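Local coordinates for protein transcription elongation factor SPT6 (Candida glabrata, PDB 3PJP) that binds the phosphorylated C-terminal repeat domain of RNA polymerase II through this tandem SH2 domain and probably acts as a histone H3-H4 chaperone during transcription elongation, at residues Arg26-Glu29 against Arg30-Val34. Residues are numbered along the deposited sequence; the frame is centred on the assembly and turned at random.
Sequences RSKE and RGDFV
D32 reaches back over the turn it closes and takes the backbone N-H of E29 on one carboxylate oxygen. The bond from E29 N to D32 OD2 is short, 2.8 Å, and nearly straight at 164°; the donor meets the anti side of OD2, somewhat out of the carboxylate plane. With CG beside its own backbone N, anti to the carbonyl carbon (chi1 -74°), the carboxylate swings back toward the incoming chain, where the bond to E29 N holds it. A second bond runs the other way, from D32 N to E29 O at 3.0 Å, with the donor tilted from the carbonyl plane, so D32 engages both the backbone N and O of E29, one by its carboxylate and the other by its N-H. E29 to D32 form a type II beta turn with G31 in its third position, where the positive phi suits a residue without a side chain. The turn lies in the loop that joins helix 18-25 to strand 33-37 in the first SH2 domain of the tandem and delivers the chain into the central sheet. K28 passes the aspartate at about a right angle and touches it by its root: K28 CB lies 3.2 Å from D32 OD2. The lysine chain then bends at chi2 and carries the ammonium group off, with NZ 5.6 Å from D32 OD2, too far for a salt bridge though probably still mildly attractive. E29 folds its side chain away from D32, and a water bridges its OE1 to the backbone N of R30, 2.8 Å from each. R30 points away from 26-29, its guanidinium group bonded to L51 O, N102 and T105 and salt-bridged to D52, while the backbone of G31 and D32 pairs with K50 on strand 44-52.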
loop_
_atom_site.group_PDB
_atom_site.type_symbol
_atom_site.label_atom_id
_atom_site.label_comp_id
_atom_site.label_asym_id
_atom_site.label_seq_id
_atom_site.Cartn_x
_atom_site.Cartn_y
_atom_site.Cartn_z
ATOM N N ARG A 26 -15.350 -5.201 -7.949
ATOM C CA ARG A 26 -15.262 -4.004 -8.781
ATOM C C ARG A 26 -16.288 -2.926 -8.432
ATOM O O ARG A 26 -15.992 -1.737 -8.512
ATOM C CB ARG A 26 -15.330 -4.342 -10.270
ATOM C CG ARG A 26 -14.989 -3.155 -11.156
ATOM C CD ARG A 26 -14.944 -3.553 -12.612
ATOM N NE ARG A 26 -14.249 -4.821 -12.793
ATOM C CZ ARG A 26 -12.929 -4.953 -12.845
ATOM N NH1 ARG A 26 -12.143 -3.886 -12.737
ATOM N NH2 ARG A 26 -12.393 -6.156 -13.015
ATOM N N SER A 27 -17.483 -3.340 -8.032
ATOM C CA SER A 27 -18.547 -2.391 -7.729
ATOM C C SER A 27 -18.621 -2.049 -6.239
ATOM O O SER A 27 -19.472 -1.266 -5.820
ATOM C CB SER A 27 -19.893 -2.953 -8.188
ATOM O OG SER A 27 -20.283 -4.036 -7.360
ATOM N N LYS A 28 -17.734 -2.637 -5.443
ATOM C CA LYS A 28 -17.708 -2.373 -4.009
ATOM C C LYS A 28 -16.938 -1.085 -3.691
ATOM O O LYS A 28 -16.616 -0.309 -4.589
ATOM C CB LYS A 28 -17.120 -3.571 -3.252
ATOM C CG LYS A 28 -17.883 -4.882 -3.475
ATOM C CD LYS A 28 -19.294 -4.807 -2.922
ATOM C CE LYS A 28 -20.027 -6.137 -3.067
ATOM N NZ LYS A 28 -19.368 -7.239 -2.310
ATOM N N GLU A 29 -16.661 -0.856 -2.412
ATOM C CA GLU A 29 -15.981 0.363 -1.985
ATOM C C GLU A 29 -14.559 0.090 -1.515
ATOM O O GLU A 29 -14.178 -1.060 -1.297
ATOM C CB GLU A 29 -16.766 1.046 -0.862
ATOM C CG GLU A 29 -18.164 1.484 -1.258
ATOM C CD GLU A 29 -18.155 2.563 -2.318
ATOM O OE1 GLU A 29 -17.467 3.585 -2.119
ATOM O OE2 GLU A 29 -18.830 2.390 -3.355
ATOM N N ARG A 30 -13.774 1.155 -1.372
ATOM C CA ARG A 30 -12.421 1.039 -0.834
ATOM C C ARG A 30 -12.455 0.286 0.491
ATOM O O ARG A 30 -13.257 0.599 1.373
ATOM C CB ARG A 30 -11.800 2.416 -0.604
ATOM C CG ARG A 30 -10.471 2.351 0.114
ATOM C CD ARG A 30 -9.853 3.732 0.325
ATOM N NE ARG A 30 -9.393 4.328 -0.931
ATOM C CZ ARG A 30 -8.804 5.517 -1.017
ATOM N NH1 ARG A 30 -8.605 6.250 0.070
ATOM N NH2 ARG A 30 -8.414 5.977 -2.197
ATOM N N GLY A 31 -11.597 -0.720 0.624
ATOM C CA GLY A 31 -11.522 -1.475 1.865
ATOM C C GLY A 31 -12.283 -2.788 1.828
ATOM O O GLY A 31 -12.006 -3.686 2.623
ATOM N N ASP A 32 -13.239 -2.913 0.906
ATOM C CA ASP A 32 -13.964 -4.177 0.756
ATOM C C ASP A 32 -13.017 -5.255 0.258
ATOM O O ASP A 32 -12.080 -4.967 -0.483
ATOM C CB ASP A 32 -15.173 -4.024 -0.163
ATOM C CG ASP A 32 -16.298 -3.283 0.504
ATOM O OD1 ASP A 32 -16.438 -3.416 1.741
ATOM O OD2 ASP A 32 -17.033 -2.563 -0.193
ATOM N N PHE A 33 -13.236 -6.491 0.693
ATOM C CA PHE A 33 -12.263 -7.545 0.460
ATOM C C PHE A 33 -12.931 -8.910 0.364
ATOM O O PHE A 33 -14.106 -9.061 0.675
ATOM C CB PHE A 33 -11.207 -7.556 1.587
ATOM C CG PHE A 33 -11.748 -8.002 2.915
ATOM C CD1 PHE A 33 -11.668 -9.336 3.311
ATOM C CD2 PHE A 33 -12.365 -7.101 3.752
ATOM C CE1 PHE A 33 -12.186 -9.750 4.535
ATOM C CE2 PHE A 33 -12.889 -7.517 4.979
ATOM C CZ PHE A 33 -12.796 -8.841 5.357
ATOM N N VAL A 34 -12.160 -9.893 -0.081
ATOM C CA VAL A 34 -12.510 -11.294 0.089
ATOM C C VAL A 34 -11.273 -12.063 0.503
ATOM O O VAL A 34 -10.147 -11.682 0.165
ATOM C CB VAL A 34 -13.060 -11.931 -1.204
ATOM C CG1 VAL A 34 -14.430 -11.348 -1.553
ATOM C CG2 VAL A 34 -12.070 -11.766 -2.352
HETATM O O HOH W 1 -14.689 3.700 -1.938
#